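PDB 3REN: glycosyl hydrolase, family 8 from Clostridium perfringens, which probably hydrolyses internal alpha-1,4-glucosidic bonds of starch-like glucans as an alpha-amylase built on an (alpha/alpha)6-barrel. Local coordinates for residues E65-L70 against A341-Q346; N95-W100 against D158-Y163; F264-Y269 against G274-Q279; I314-S319 against G326-N331. All blocks are in the same frame, centred on the assembly; numbering follows the deposited sequence.

Contact 1. Residues E65-L70 against A341-Q346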
loop_
_atom_site.group_PDB
_atom_site.type_symbol
_atom_site.label_atom_id
_atom_site.label_comp_id
_atom_site.label_asym_id
_atom_site.label_seq_id
_atom_site.Cartn_x
_atom_site.Cartn_y
_atom_site.Cartn_z
ATOM N N GLU A 65 -10.099 -1.006 -0.038
ATOM C CA GLU A 65 -10.710 -1.413 -1.291
ATOM C C GLU A 65 -9.722 -1.513 -2.457
ATOM O O GLU A 65 -9.790 -2.467 -3.226
ATOM C CB GLU A 65 -11.874 -0.481 -1.650
ATOM C CG GLU A 65 -12.996 -0.596 -0.634
ATOM C CD GLU A 65 -13.507 -2.052 -0.481
ATOM O OE1 GLU A 65 -13.695 -2.733 -1.510
ATOM O OE2 GLU A 65 -13.711 -2.516 0.653
ATOM N N GLY A 66 -8.834 -0.518 -2.582
ATOM C CA GLY A 66 -7.804 -0.495 -3.613
ATOM C C GLY A 66 -6.872 -1.679 -3.481
ATOM O O GLY A 66 -6.508 -2.282 -4.477
ATOM N N LEU A 67 -6.481 -2.014 -2.253
ATOM C CA LEU A 67 -5.638 -3.189 -2.008
ATOM C C LEU A 67 -6.300 -4.482 -2.471
ATOM O O LEU A 67 -5.670 -5.321 -3.097
ATOM C CB LEU A 67 -5.197 -3.272 -0.525
ATOM C CG LEU A 67 -4.152 -2.199 -0.091
ATOM C CD1 LEU A 67 -3.960 -2.119 1.466
ATOM C CD2 LEU A 67 -2.814 -2.440 -0.787
HETATM N N MSE A 68 -7.585 -4.630 -2.165
HETATM C CA MSE A 68 -8.324 -5.841 -2.493
HETATM C C MSE A 68 -8.518 -5.950 -4.020
HETATM O O MSE A 68 -8.447 -7.036 -4.571
HETATM C CB MSE A 68 -9.668 -5.878 -1.731
HETATM C CG MSE A 68 -10.521 -7.135 -2.006
HETATM SE SE MSE A 68 -9.557 -8.851 -1.723
HETATM C CE MSE A 68 -9.746 -9.033 0.195
HETATM N N MSE A 69 -8.761 -4.820 -4.681
HETATM C CA MSE A 69 -8.750 -4.766 -6.146
HETATM C C MSE A 69 -7.426 -5.189 -6.755
HETATM O O MSE A 69 -7.420 -5.925 -7.739
HETATM C CB MSE A 69 -9.117 -3.366 -6.641
HETATM C CG MSE A 69 -10.641 -3.034 -6.404
HETATM SE SE MSE A 69 -11.024 -1.085 -6.641
HETATM C CE MSE A 69 -10.767 -0.934 -8.546
ATOM N N LEU A 70 -6.301 -4.727 -6.190
ATOM C CA LEU A 70 -5.011 -5.203 -6.702
ATOM C C LEU A 70 -4.829 -6.718 -6.568
ATOM O O LEU A 70 -4.346 -7.403 -7.513
ATOM C CB LEU A 70 -3.845 -4.495 -6.035
ATOM C CG LEU A 70 -3.656 -3.034 -6.424
ATOM C CD1 LEU A 70 -2.560 -2.428 -5.513
ATOM C CD2 LEU A 70 -3.174 -3.012 -7.882
ATOM N N ALA A 341 -0.239 -8.303 3.777
ATOM C CA ALA A 341 0.162 -9.717 3.939
ATOM C C ALA A 341 -0.482 -10.607 2.877
ATOM O O ALA A 341 0.140 -11.547 2.398
ATOM C CB ALA A 341 -0.215 -10.235 5.334
ATOM N N LEU A 342 -1.731 -10.319 2.523
ATOM C CA LEU A 342 -2.411 -11.104 1.491
ATOM C C LEU A 342 -1.716 -10.950 0.144
ATOM O O LEU A 342 -1.451 -11.937 -0.539
ATOM C CB LEU A 342 -3.921 -10.758 1.458
ATOM C CG LEU A 342 -4.786 -11.527 0.477
ATOM C CD1 LEU A 342 -4.956 -12.971 0.925
ATOM C CD2 LEU A 342 -6.146 -10.827 0.314
ATOM N N LEU A 343 -1.359 -9.720 -0.228
ATOM C CA LEU A 343 -0.519 -9.503 -1.409
ATOM C C LEU A 343 0.820 -10.267 -1.404
ATOM O O LEU A 343 1.225 -10.799 -2.448
ATOM C CB LEU A 343 -0.283 -8.003 -1.667
ATOM C CG LEU A 343 -1.586 -7.242 -1.989
ATOM C CD1 LEU A 343 -1.409 -5.748 -1.992
ATOM C CD2 LEU A 343 -2.203 -7.655 -3.374
ATOM N N ALA A 344 1.526 -10.292 -0.259
ATOM C CA ALA A 344 2.792 -11.087 -0.159
ATOM C C ALA A 344 2.527 -12.601 -0.233
ATOM O O ALA A 344 3.224 -13.309 -0.962
ATOM C CB ALA A 344 3.543 -10.748 1.125
ATOM N N PHE A 345 1.523 -13.101 0.498
ATOM C CA PHE A 345 1.261 -14.556 0.476
ATOM C C PHE A 345 0.822 -14.961 -0.939
ATOM O O PHE A 345 1.077 -16.095 -1.367
ATOM C CB PHE A 345 0.190 -14.987 1.488
ATOM C CG PHE A 345 0.693 -15.137 2.911
ATOM C CD1 PHE A 345 1.969 -15.654 3.174
ATOM C CD2 PHE A 345 -0.118 -14.785 3.974
ATOM C CE1 PHE A 345 2.433 -15.827 4.473
ATOM C CE2 PHE A 345 0.340 -14.930 5.309
ATOM C CZ PHE A 345 1.611 -15.457 5.553
ATOM N N GLN A 346 0.146 -14.062 -1.667
ATOM C CA GLN A 346 -0.244 -14.365 -3.077
ATOM C C GLN A 346 0.948 -14.743 -3.985
ATOM O O GLN A 346 0.785 -15.521 -4.939
ATOM C CB GLN A 346 -1.022 -13.197 -3.678
ATOM C CG GLN A 346 -1.523 -13.390 -5.114
ATOM C CD GLN A 346 -2.442 -12.248 -5.524
ATOM O OE1 GLN A 346 -2.067 -11.076 -5.431
ATOM N NE2 GLN A 346 -3.677 -12.584 -5.919
#
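Leu343 meets two leucines of helix 62-74. Its CD1 methyl packs on CD2 of Leu67 at 3.8 Å, the two branched ends crossing at about a right angle, while its CD2 lies 4.4 Å from CB of Leu70, one turn further along. One turn of helix 335-346 thus offers a single forked side chain to two successive turns of its neighbour, and a leucine suits this because its two methyls diverge. Beside it Leu342 takes the other flank, its CD2 reaching the CE methyl of Met68, a selenomethionine, at 4.0 Å. CB of Met68 points away from helix 335-346; with CG anti to the backbone N (chi1 -180°) and bends at the next two torsions, the chain folds back so that CE returns to the interface. No hydrogen bond joins the two segments, and their axes stay 10.3 Å apart, a spacing that side chains of this size can bridge.

Further out, Arg118 and Ala122 of helix 113-130 lie against Leu70, and Ile30 of helix 21-33 touches Met68. Gln346 adds a polar fastening at the end of the pair: its NE2 gives a hydrogen bond to the backbone O of Tyr71. The two segments run nearly parallel, 10° between their directions; such packing of an early helix against the last one is consistent with the inner ring of an (alpha/alpha)6-barrel.

Contact 2. Residues N95-W100 against D158-Y163. With SO4 (sulfate ion), chain E.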
loop_
_atom_site.group_PDB
_atom_site.type_symbol
_atom_site.label_atom_id
_atom_site.label_comp_id
_atom_site.label_asym_id
_atom_site.label_seq_id
_atom_site.Cartn_x
_atom_site.Cartn_y
_atom_site.Cartn_z
ATOM N N ASN A 95 -15.879 15.992 -6.879
ATOM C CA ASN A 95 -14.685 16.394 -7.650
ATOM C C ASN A 95 -14.052 15.311 -8.556
ATOM O O ASN A 95 -13.015 15.561 -9.190
ATOM C CB ASN A 95 -13.629 17.048 -6.736
ATOM C CG ASN A 95 -13.087 16.097 -5.701
ATOM O OD1 ASN A 95 -13.390 14.882 -5.715
ATOM N ND2 ASN A 95 -12.284 16.624 -4.791
ATOM N N GLY A 96 -14.658 14.110 -8.595
ATOM C CA GLY A 96 -14.143 12.959 -9.370
ATOM C C GLY A 96 -13.156 12.028 -8.630
ATOM O O GLY A 96 -12.729 11.000 -9.161
ATOM N N LEU A 97 -12.772 12.393 -7.417
ATOM C CA LEU A 97 -11.835 11.604 -6.641
ATOM C C LEU A 97 -12.617 10.647 -5.769
ATOM O O LEU A 97 -13.770 10.906 -5.421
ATOM C CB LEU A 97 -10.935 12.506 -5.780
ATOM C CG LEU A 97 -9.958 13.421 -6.555
ATOM C CD1 LEU A 97 -9.079 14.202 -5.565
ATOM C CD2 LEU A 97 -9.073 12.669 -7.627
ATOM N N ILE A 98 -11.993 9.526 -5.442
ATOM C CA ILE A 98 -12.544 8.595 -4.483
ATOM C C ILE A 98 -12.288 9.091 -3.071
ATOM O O ILE A 98 -11.188 9.521 -2.741
ATOM C CB ILE A 98 -11.940 7.200 -4.654
ATOM C CG1 ILE A 98 -11.986 6.751 -6.133
ATOM C CG2 ILE A 98 -12.617 6.205 -3.708
ATOM C CD1 ILE A 98 -13.429 6.949 -6.851
ATOM N N SER A 99 -13.317 8.995 -2.247
ATOM C CA SER A 99 -13.284 9.448 -0.876
ATOM C C SER A 99 -12.265 8.587 -0.138
ATOM O O SER A 99 -12.129 7.403 -0.459
ATOM C CB SER A 99 -14.644 9.206 -0.254
ATOM O OG SER A 99 -14.662 9.582 1.111
ATOM N N TRP A 100 -11.581 9.141 0.867
ATOM C CA TRP A 100 -10.661 8.326 1.665
ATOM C C TRP A 100 -11.372 7.304 2.540
ATOM O O TRP A 100 -10.813 6.232 2.813
ATOM C CB TRP A 100 -9.629 9.163 2.485
ATOM C CG TRP A 100 -10.076 9.567 3.812
ATOM C CD1 TRP A 100 -10.994 10.531 4.090
ATOM C CD2 TRP A 100 -9.613 9.073 5.094
ATOM N NE1 TRP A 100 -11.171 10.667 5.476
ATOM C CE2 TRP A 100 -10.351 9.774 6.110
ATOM C CE3 TRP A 100 -8.667 8.116 5.485
ATOM C CZ2 TRP A 100 -10.166 9.543 7.489
ATOM C CZ3 TRP A 100 -8.489 7.865 6.879
ATOM C CH2 TRP A 100 -9.237 8.576 7.856
ATOM N N ASP A 158 -0.561 15.531 -1.259
ATOM C CA ASP A 158 -1.152 14.395 -0.603
ATOM C C ASP A 158 -2.640 14.516 -0.440
ATOM O O ASP A 158 -3.349 13.525 -0.595
ATOM C CB ASP A 158 -0.613 14.217 0.824
ATOM C CG ASP A 158 0.848 13.774 0.875
ATOM O OD1 ASP A 158 1.446 13.357 -0.163
ATOM O OD2 ASP A 158 1.402 13.837 1.999
ATOM N N TYR A 159 -3.099 15.694 -0.010
ATOM C CA TYR A 159 -4.430 15.825 0.618
ATOM C C TYR A 159 -5.295 16.726 -0.245
ATOM O O TYR A 159 -4.819 17.724 -0.765
ATOM C CB TYR A 159 -4.302 16.372 2.074
ATOM C CG TYR A 159 -5.649 16.707 2.710
ATOM C CD1 TYR A 159 -6.349 15.783 3.469
ATOM C CD2 TYR A 159 -6.244 17.941 2.469
ATOM C CE1 TYR A 159 -7.586 16.112 4.017
ATOM C CE2 TYR A 159 -7.450 18.262 2.975
ATOM C CZ TYR A 159 -8.122 17.373 3.747
ATOM O OH TYR A 159 -9.351 17.787 4.206
ATOM N N ILE A 160 -6.560 16.353 -0.427
ATOM C CA ILE A 160 -7.497 17.147 -1.259
ATOM C C ILE A 160 -8.869 17.046 -0.586
ATOM O O ILE A 160 -9.292 15.947 -0.211
ATOM C CB ILE A 160 -7.663 16.647 -2.731
ATOM C CG1 ILE A 160 -6.330 16.397 -3.460
ATOM C CG2 ILE A 160 -8.568 17.620 -3.555
ATOM C CD1 ILE A 160 -5.798 14.903 -3.351
ATOM N N ASP A 161 -9.533 18.191 -0.384
ATOM C CA ASP A 161 -10.935 18.189 0.011
ATOM C C ASP A 161 -11.756 19.107 -0.889
ATOM O O ASP A 161 -11.280 19.558 -1.928
ATOM C CB ASP A 161 -11.146 18.433 1.517
ATOM C CG ASP A 161 -10.720 19.844 1.976
ATOM O OD1 ASP A 161 -10.524 20.736 1.137
ATOM O OD2 ASP A 161 -10.553 20.047 3.186
ATOM N N ASN A 162 -13.008 19.348 -0.531
ATOM C CA ASN A 162 -13.872 20.176 -1.399
ATOM C C ASN A 162 -13.443 21.666 -1.447
ATOM O O ASN A 162 -13.820 22.394 -2.375
ATOM C CB ASN A 162 -15.338 20.032 -0.995
ATOM C CG ASN A 162 -15.554 20.287 0.464
ATOM O OD1 ASN A 162 -14.833 19.772 1.316
ATOM N ND2 ASN A 162 -16.535 21.115 0.772
ATOM N N TYR A 163 -12.598 22.082 -0.504
ATOM C CA TYR A 163 -12.193 23.488 -0.383
ATOM C C TYR A 163 -10.850 23.767 -1.036
ATOM O O TYR A 163 -10.625 24.839 -1.577
ATOM C CB TYR A 163 -12.197 23.864 1.080
ATOM C CG TYR A 163 -11.954 25.333 1.428
ATOM C CD1 TYR A 163 -10.713 25.741 1.935
ATOM C CD2 TYR A 163 -12.975 26.301 1.317
ATOM C CE1 TYR A 163 -10.474 27.067 2.306
ATOM C CE2 TYR A 163 -12.737 27.649 1.703
ATOM C CZ TYR A 163 -11.479 28.009 2.188
ATOM O OH TYR A 163 -11.196 29.316 2.562
HETATM S S SO4 E . -13.610 12.785 7.760
HETATM O O1 SO4 E . -13.793 13.146 9.158
HETATM O O2 SO4 E . -12.645 13.649 7.091
HETATM O O3 SO4 E . -13.126 11.415 7.698
HETATM O O4 SO4 E . -14.912 12.922 7.119
HETATM O O HOH W 1 -11.439 15.116 -2.385
HETATM O O HOH W 2 -11.830 19.388 -4.833
#
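Asn95 faces Ile160 and Asp161 and works with both ends of its amide. The nitrogen, ND2, passes 4.0 Å from the CG2 methyl of Ile160, but its polar needs are met by two waters, to which it donates at 3.0 and 2.8 Å. The nearer water passes a hydrogen to the backbone O of Asp161; the other reaches the O of Ile160 only weakly. The oxygen, OD1, turns back on its own segment and accepts from Leu97 N at 3.1 Å, the donor lying above the carbonyl plane. This is an Asx turn, and the chi1 of 64°, which sets CG between the backbone N and carbonyl carbon, brings the amide round for it. Gly96 completes the turn with a positive phi of 90°, where a beta carbon would jam against the preceding carbonyl.

Leu97 then enters the interior. One methyl, CD1, sits 4.0 Å from CG2 of Ile160 and is about equally close to CB and CD1, so that it rests against the broad branched flank of that residue. The contact ties the loop between helix 78-89 and strand 101-103 to the end of strand 155-160, the central strand of a small antiparallel sheet; Ser145 and Ala150 of helix 133-150 touch Leu97 and Ile160 respectively.

At Trp100 the indole edge holds a sulfate, probably from the crystallisation liquor: NE1 donates to its O3 at 3.1 Å, with the sulfur in the ring plane. Arg101 and Ser108 also bind the ion.

Contact 3. Residues F264-Y269 against G274-Q279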
loop_
_atom_site.group_PDB
_atom_site.type_symbol
_atom_site.label_atom_id
_atom_site.label_comp_id
_atom_site.label_asym_id
_atom_site.label_seq_id
_atom_site.Cartn_x
_atom_site.Cartn_y
_atom_site.Cartn_z
ATOM N N PHE A 264 15.683 -9.417 11.814
ATOM C CA PHE A 264 14.306 -8.879 11.719
ATOM C C PHE A 264 14.435 -7.496 11.104
ATOM O O PHE A 264 15.560 -7.008 10.963
ATOM C CB PHE A 264 13.694 -8.725 13.105
ATOM C CG PHE A 264 14.621 -8.041 14.100
ATOM C CD1 PHE A 264 14.836 -6.658 14.049
ATOM C CD2 PHE A 264 15.258 -8.785 15.100
ATOM C CE1 PHE A 264 15.697 -6.009 14.962
ATOM C CE2 PHE A 264 16.122 -8.158 16.035
ATOM C CZ PHE A 264 16.359 -6.776 15.961
ATOM N N LEU A 265 13.298 -6.880 10.766
ATOM C CA LEU A 265 13.231 -5.466 10.392
ATOM C C LEU A 265 12.204 -4.750 11.269
ATOM O O LEU A 265 11.145 -5.315 11.622
ATOM C CB LEU A 265 12.909 -5.296 8.899
ATOM C CG LEU A 265 13.927 -5.900 7.922
ATOM C CD1 LEU A 265 13.294 -6.174 6.528
ATOM C CD2 LEU A 265 15.205 -5.007 7.761
ATOM N N VAL A 266 12.539 -3.528 11.666
ATOM C CA VAL A 266 11.680 -2.771 12.562
ATOM C C VAL A 266 11.196 -1.442 11.927
ATOM O O VAL A 266 11.553 -1.128 10.791
ATOM C CB VAL A 266 12.382 -2.478 13.919
ATOM C CG1 VAL A 266 12.460 -3.754 14.776
ATOM C CG2 VAL A 266 13.767 -1.903 13.707
ATOM N N ALA A 267 10.395 -0.679 12.677
ATOM C CA ALA A 267 9.663 0.494 12.133
ATOM C C ALA A 267 10.520 1.689 11.768
ATOM O O ALA A 267 10.171 2.459 10.866
ATOM C CB ALA A 267 8.540 0.933 13.111
ATOM N N THR A 268 11.610 1.894 12.504
ATOM C CA THR A 268 12.481 3.056 12.304
ATOM C C THR A 268 13.988 2.748 12.500
ATOM O O THR A 268 14.372 1.882 13.330
ATOM C CB THR A 268 12.104 4.298 13.245
ATOM O OG1 THR A 268 12.352 4.002 14.623
ATOM C CG2 THR A 268 10.632 4.771 13.086
ATOM N N TYR A 269 14.824 3.478 11.757
ATOM C CA TYR A 269 16.275 3.381 11.873
ATOM C C TYR A 269 16.864 4.793 11.926
ATOM O O TYR A 269 16.274 5.742 11.401
ATOM C CB TYR A 269 16.842 2.657 10.654
ATOM C CG TYR A 269 16.404 1.206 10.623
ATOM C CD1 TYR A 269 17.117 0.247 11.321
ATOM C CD2 TYR A 269 15.258 0.821 9.944
ATOM C CE1 TYR A 269 16.742 -1.067 11.322
ATOM C CE2 TYR A 269 14.860 -0.484 9.928
ATOM C CZ TYR A 269 15.603 -1.434 10.640
ATOM O OH TYR A 269 15.242 -2.755 10.663
ATOM N N GLY A 274 22.274 4.083 10.894
ATOM C CA GLY A 274 21.471 2.908 10.526
ATOM C C GLY A 274 21.050 1.968 11.649
ATOM O O GLY A 274 20.496 0.900 11.364
ATOM N N ASP A 275 21.321 2.329 12.914
ATOM C CA ASP A 275 20.839 1.550 14.064
ATOM C C ASP A 275 19.311 1.564 14.135
ATOM O O ASP A 275 18.685 2.615 13.917
ATOM C CB ASP A 275 21.308 2.171 15.366
ATOM C CG ASP A 275 22.813 1.962 15.634
ATOM O OD1 ASP A 275 23.436 1.036 15.050
ATOM O OD2 ASP A 275 23.335 2.741 16.466
ATOM N N ALA A 276 18.733 0.409 14.455
ATOM C CA ALA A 276 17.351 0.319 14.847
ATOM C C ALA A 276 17.060 1.375 15.904
ATOM O O ALA A 276 17.858 1.584 16.825
ATOM C CB ALA A 276 17.053 -1.056 15.414
ATOM N N THR A 277 15.919 2.033 15.772
ATOM C CA THR A 277 15.481 2.994 16.775
ATOM C C THR A 277 14.082 2.663 17.241
ATOM O O THR A 277 13.445 3.466 17.925
ATOM C CB THR A 277 15.543 4.458 16.285
ATOM O OG1 THR A 277 14.979 4.559 14.965
ATOM C CG2 THR A 277 16.983 4.948 16.211
ATOM N N SER A 278 13.616 1.456 16.892
ATOM C CA SER A 278 12.308 0.977 17.314
ATOM C C SER A 278 12.429 -0.504 17.602
ATOM O O SER A 278 13.318 -1.145 17.090
ATOM C CB SER A 278 11.262 1.190 16.189
ATOM O OG SER A 278 10.000 0.640 16.568
ATOM N N GLN A 279 11.535 -1.050 18.407
ATOM C CA GLN A 279 11.447 -2.511 18.529
ATOM C C GLN A 279 10.245 -3.086 17.784
ATOM O O GLN A 279 9.965 -4.296 17.858
ATOM C CB GLN A 279 11.319 -2.905 19.991
ATOM C CG GLN A 279 12.631 -2.940 20.727
ATOM C CD GLN A 279 12.394 -3.173 22.218
ATOM O OE1 GLN A 279 11.972 -2.262 22.942
ATOM N NE2 GLN A 279 12.637 -4.404 22.671
HETATM O O HOH W 3 10.748 5.057 16.412
#
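Thr268 and Thr277 both set OG1 between the backbone N and the carbonyl carbon (chi1 67° and 46°), which turns the two hydroxyls to each other across the contact. They share a hydrogen bond of 2.7 Å between their OG1 atoms, in which either may be the donor, and the side chains cross at about a right angle. Just beside it, Thr277 N donates to Thr268 O at 2.9 Å in a nearly straight bond (169°), the donor nitrogen lying above the carbonyl plane. A single beta bridge pairs Tyr269 with Ala276, closing a tight return of the chain after strand 268-270.

In the apolar part the methyl of Ala276 rests on two neighbours, CG2 of Val266 at 3.8 Å and CE1 of Tyr269 at 4.1 Å. Val266 also packs on the backbone O of Ser278, 3.5 Å from its CG2. The tyrosine hydroxyl accepts from Val266 N at 3.0 Å, which pins the ring, while Trp254 and Phe231 meet that ring edge-to-face. Ser278 OG, near the methyl of Ala267, is bound to Ile280 N.

A water 2.6 Å from Thr268 OG1 gives that hydroxyl another polar neighbour. Between the paired threonines either direction fits, whereas the adjoining backbone bond has one, from Thr277 N to Thr268 O.

Contact 4. Residues I314-S319 against G326-N331. With EDO (1,2-ethanediol), chain L.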
loop_
_atom_site.group_PDB
_atom_site.type_symbol
_atom_site.label_atom_id
_atom_site.label_comp_id
_atom_site.label_asym_id
_atom_site.label_seq_id
_atom_site.Cartn_x
_atom_site.Cartn_y
_atom_site.Cartn_z
ATOM N N ILE A 314 -1.952 -15.690 12.850
ATOM C CA ILE A 314 -2.600 -16.419 13.955
ATOM C C ILE A 314 -2.968 -17.832 13.492
ATOM O O ILE A 314 -3.840 -18.011 12.608
ATOM C CB ILE A 314 -3.867 -15.693 14.462
ATOM C CG1 ILE A 314 -3.576 -14.233 14.853
ATOM C CG2 ILE A 314 -4.574 -16.457 15.610
ATOM C CD1 ILE A 314 -2.688 -14.053 15.983
ATOM N N LYS A 315 -2.312 -18.826 14.087
ATOM C CA LYS A 315 -2.470 -20.217 13.655
ATOM C C LYS A 315 -3.427 -21.013 14.545
ATOM O O LYS A 315 -3.801 -22.112 14.179
ATOM C CB LYS A 315 -1.102 -20.929 13.444
ATOM C CG LYS A 315 -0.353 -20.387 12.199
ATOM C CD LYS A 315 1.118 -20.835 12.105
ATOM C CE LYS A 315 2.013 -20.181 13.181
ATOM N NZ LYS A 315 2.058 -18.685 13.112
ATOM N N ASN A 316 -3.855 -20.428 15.661
ATOM C CA ASN A 316 -4.777 -21.066 16.620
ATOM C C ASN A 316 -6.192 -21.204 16.051
ATOM O O ASN A 316 -6.890 -20.187 15.914
ATOM C CB ASN A 316 -4.840 -20.206 17.896
ATOM C CG ASN A 316 -5.687 -20.843 19.028
ATOM O OD1 ASN A 316 -6.450 -21.805 18.823
ATOM N ND2 ASN A 316 -5.553 -20.290 20.220
ATOM N N LYS A 317 -6.635 -22.425 15.736
ATOM C CA LYS A 317 -7.969 -22.604 15.136
ATOM C C LYS A 317 -9.123 -22.166 16.067
ATOM O O LYS A 317 -10.248 -21.952 15.598
ATOM C CB LYS A 317 -8.216 -24.050 14.633
ATOM C CG LYS A 317 -7.034 -24.743 13.949
ATOM C CD LYS A 317 -7.213 -24.989 12.446
ATOM C CE LYS A 317 -6.014 -25.802 11.947
ATOM N NZ LYS A 317 -6.120 -26.274 10.540
ATOM N N ASP A 318 -8.852 -22.035 17.367
ATOM C CA ASP A 318 -9.893 -21.626 18.338
ATOM C C ASP A 318 -9.977 -20.103 18.536
ATOM O O ASP A 318 -10.823 -19.617 19.288
ATOM C CB ASP A 318 -9.688 -22.323 19.700
ATOM C CG ASP A 318 -9.702 -23.880 19.595
ATOM O OD1 ASP A 318 -10.518 -24.453 18.812
ATOM O OD2 ASP A 318 -8.868 -24.525 20.291
ATOM N N SER A 319 -9.087 -19.355 17.887
ATOM C CA SER A 319 -9.158 -17.903 17.926
ATOM C C SER A 319 -10.098 -17.403 16.832
ATOM O O SER A 319 -10.007 -17.847 15.683
ATOM C CB SER A 319 -7.791 -17.277 17.664
ATOM O OG SER A 319 -7.868 -15.865 17.825
ATOM N N GLY A 326 -2.892 -9.742 14.187
ATOM C CA GLY A 326 -3.365 -8.823 15.212
ATOM C C GLY A 326 -3.146 -9.368 16.604
ATOM O O GLY A 326 -2.428 -10.341 16.801
ATOM N N ASP A 327 -3.773 -8.739 17.587
ATOM C CA ASP A 327 -3.464 -9.052 18.957
ATOM C C ASP A 327 -4.584 -9.912 19.484
ATOM O O ASP A 327 -5.683 -9.425 19.690
ATOM C CB ASP A 327 -3.295 -7.745 19.754
ATOM C CG ASP A 327 -2.802 -7.984 21.199
ATOM O OD1 ASP A 327 -2.914 -9.121 21.714
ATOM O OD2 ASP A 327 -2.315 -7.020 21.820
ATOM N N GLU A 328 -4.311 -11.200 19.670
ATOM C CA GLU A 328 -5.295 -12.145 20.250
ATOM C C GLU A 328 -5.909 -11.713 21.579
ATOM O O GLU A 328 -7.043 -12.090 21.862
ATOM C CB GLU A 328 -4.686 -13.527 20.446
ATOM C CG GLU A 328 -4.426 -14.300 19.182
ATOM C CD GLU A 328 -3.962 -15.720 19.460
ATOM O OE1 GLU A 328 -4.731 -16.518 20.065
ATOM O OE2 GLU A 328 -2.835 -16.050 19.043
ATOM N N LYS A 329 -5.174 -10.933 22.383
ATOM C CA LYS A 329 -5.596 -10.584 23.755
ATOM C C LYS A 329 -6.696 -9.563 23.757
ATOM O O LYS A 329 -7.555 -9.592 24.611
ATOM C CB LYS A 329 -4.447 -9.983 24.579
ATOM C CG LYS A 329 -3.163 -10.810 24.644
ATOM C CD LYS A 329 -3.055 -11.596 25.931
ATOM C CE LYS A 329 -1.620 -11.602 26.472
ATOM N NZ LYS A 329 -0.631 -12.278 25.564
ATOM N N THR A 330 -6.655 -8.641 22.808
ATOM C CA THR A 330 -7.574 -7.525 22.785
ATOM C C THR A 330 -8.443 -7.523 21.524
ATOM O O THR A 330 -9.270 -6.635 21.365
ATOM C CB THR A 330 -6.799 -6.185 22.798
ATOM O OG1 THR A 330 -5.880 -6.183 21.700
ATOM C CG2 THR A 330 -6.002 -6.003 24.120
ATOM N N ASN A 331 -8.250 -8.498 20.636
ATOM C CA ASN A 331 -8.859 -8.478 19.284
ATOM C C ASN A 331 -8.602 -7.197 18.503
ATOM O O ASN A 331 -9.464 -6.723 17.741
ATOM C CB ASN A 331 -10.360 -8.777 19.333
ATOM C CG ASN A 331 -10.629 -10.222 19.622
ATOM O OD1 ASN A 331 -9.731 -11.063 19.453
ATOM N ND2 ASN A 331 -11.841 -10.533 20.059
HETATM C C1 EDO L . -0.971 -18.412 17.856
HETATM O O1 EDO L . -2.237 -18.633 17.207
HETATM C C2 EDO L . 0.151 -19.029 17.030
HETATM O O2 EDO L . 0.196 -18.407 15.745
#
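The backbone of 314-319 closes a type I beta turn from Asn316 to Ser319, and both segments lie in the long connection between helices 299-312 and 335-346, which folds back on itself at the protein surface. An Asx turn stiffens each side: Asn316 OD1 accepts from Asp318 N at 2.8 Å, and Asp327 OD1 from Lys329 N at 3.0 Å, each donor standing above the plane of its acceptor group.

Between the segments the main meeting is Ile314 with Glu328. The two side chains slide past each other in opposite directions, CD1 of Ile314 touching CG of Glu328 at 3.6 Å, so the aliphatic stem of the acid covers the buried isoleucine while the chain, extended beyond CG (chi2 -174°), carries the carboxylate to the polar turn. There OE1 lies 3.9 Å from both Asn316 ND2 and Ser319 OG; the serine hydroxyl is hydrogen-bonded to Leu321 N. The amide and carboxylate planes stand 73° apart.

A 1,2-ethanediol, probably from the crystallisation liquor, lies beside Glu328. Lys315 N donates to its O2 at 3.0 Å, and the diol O1, held by Asn316 N at 2.9 Å, gives a weak hydrogen bond to Glu328 OE2 at 3.2 Å.

How the contacts relate
Contact 1 closes the longest loop of the four, and contacts 2, 3 and 4 all open and close within it, one after another. None of the four touches another: contact 1 comes nearest to contact 2, with about 7 Å between nearest atoms, and to contact 4, with about 8 Å. The outer three are more widely spread, contacts 2 and 4 having centres 36 Å apart. Contact 1 is buried helix packing about 9 Å from the centre of the chain; the centres of the other three lie 18 to 24 Å out, in loops and short strands. Bound magnesium comes within about 8 Å of the side chain of Ser319 in contact 4 but only within about 13 Å of that of Leu342 in contact 1.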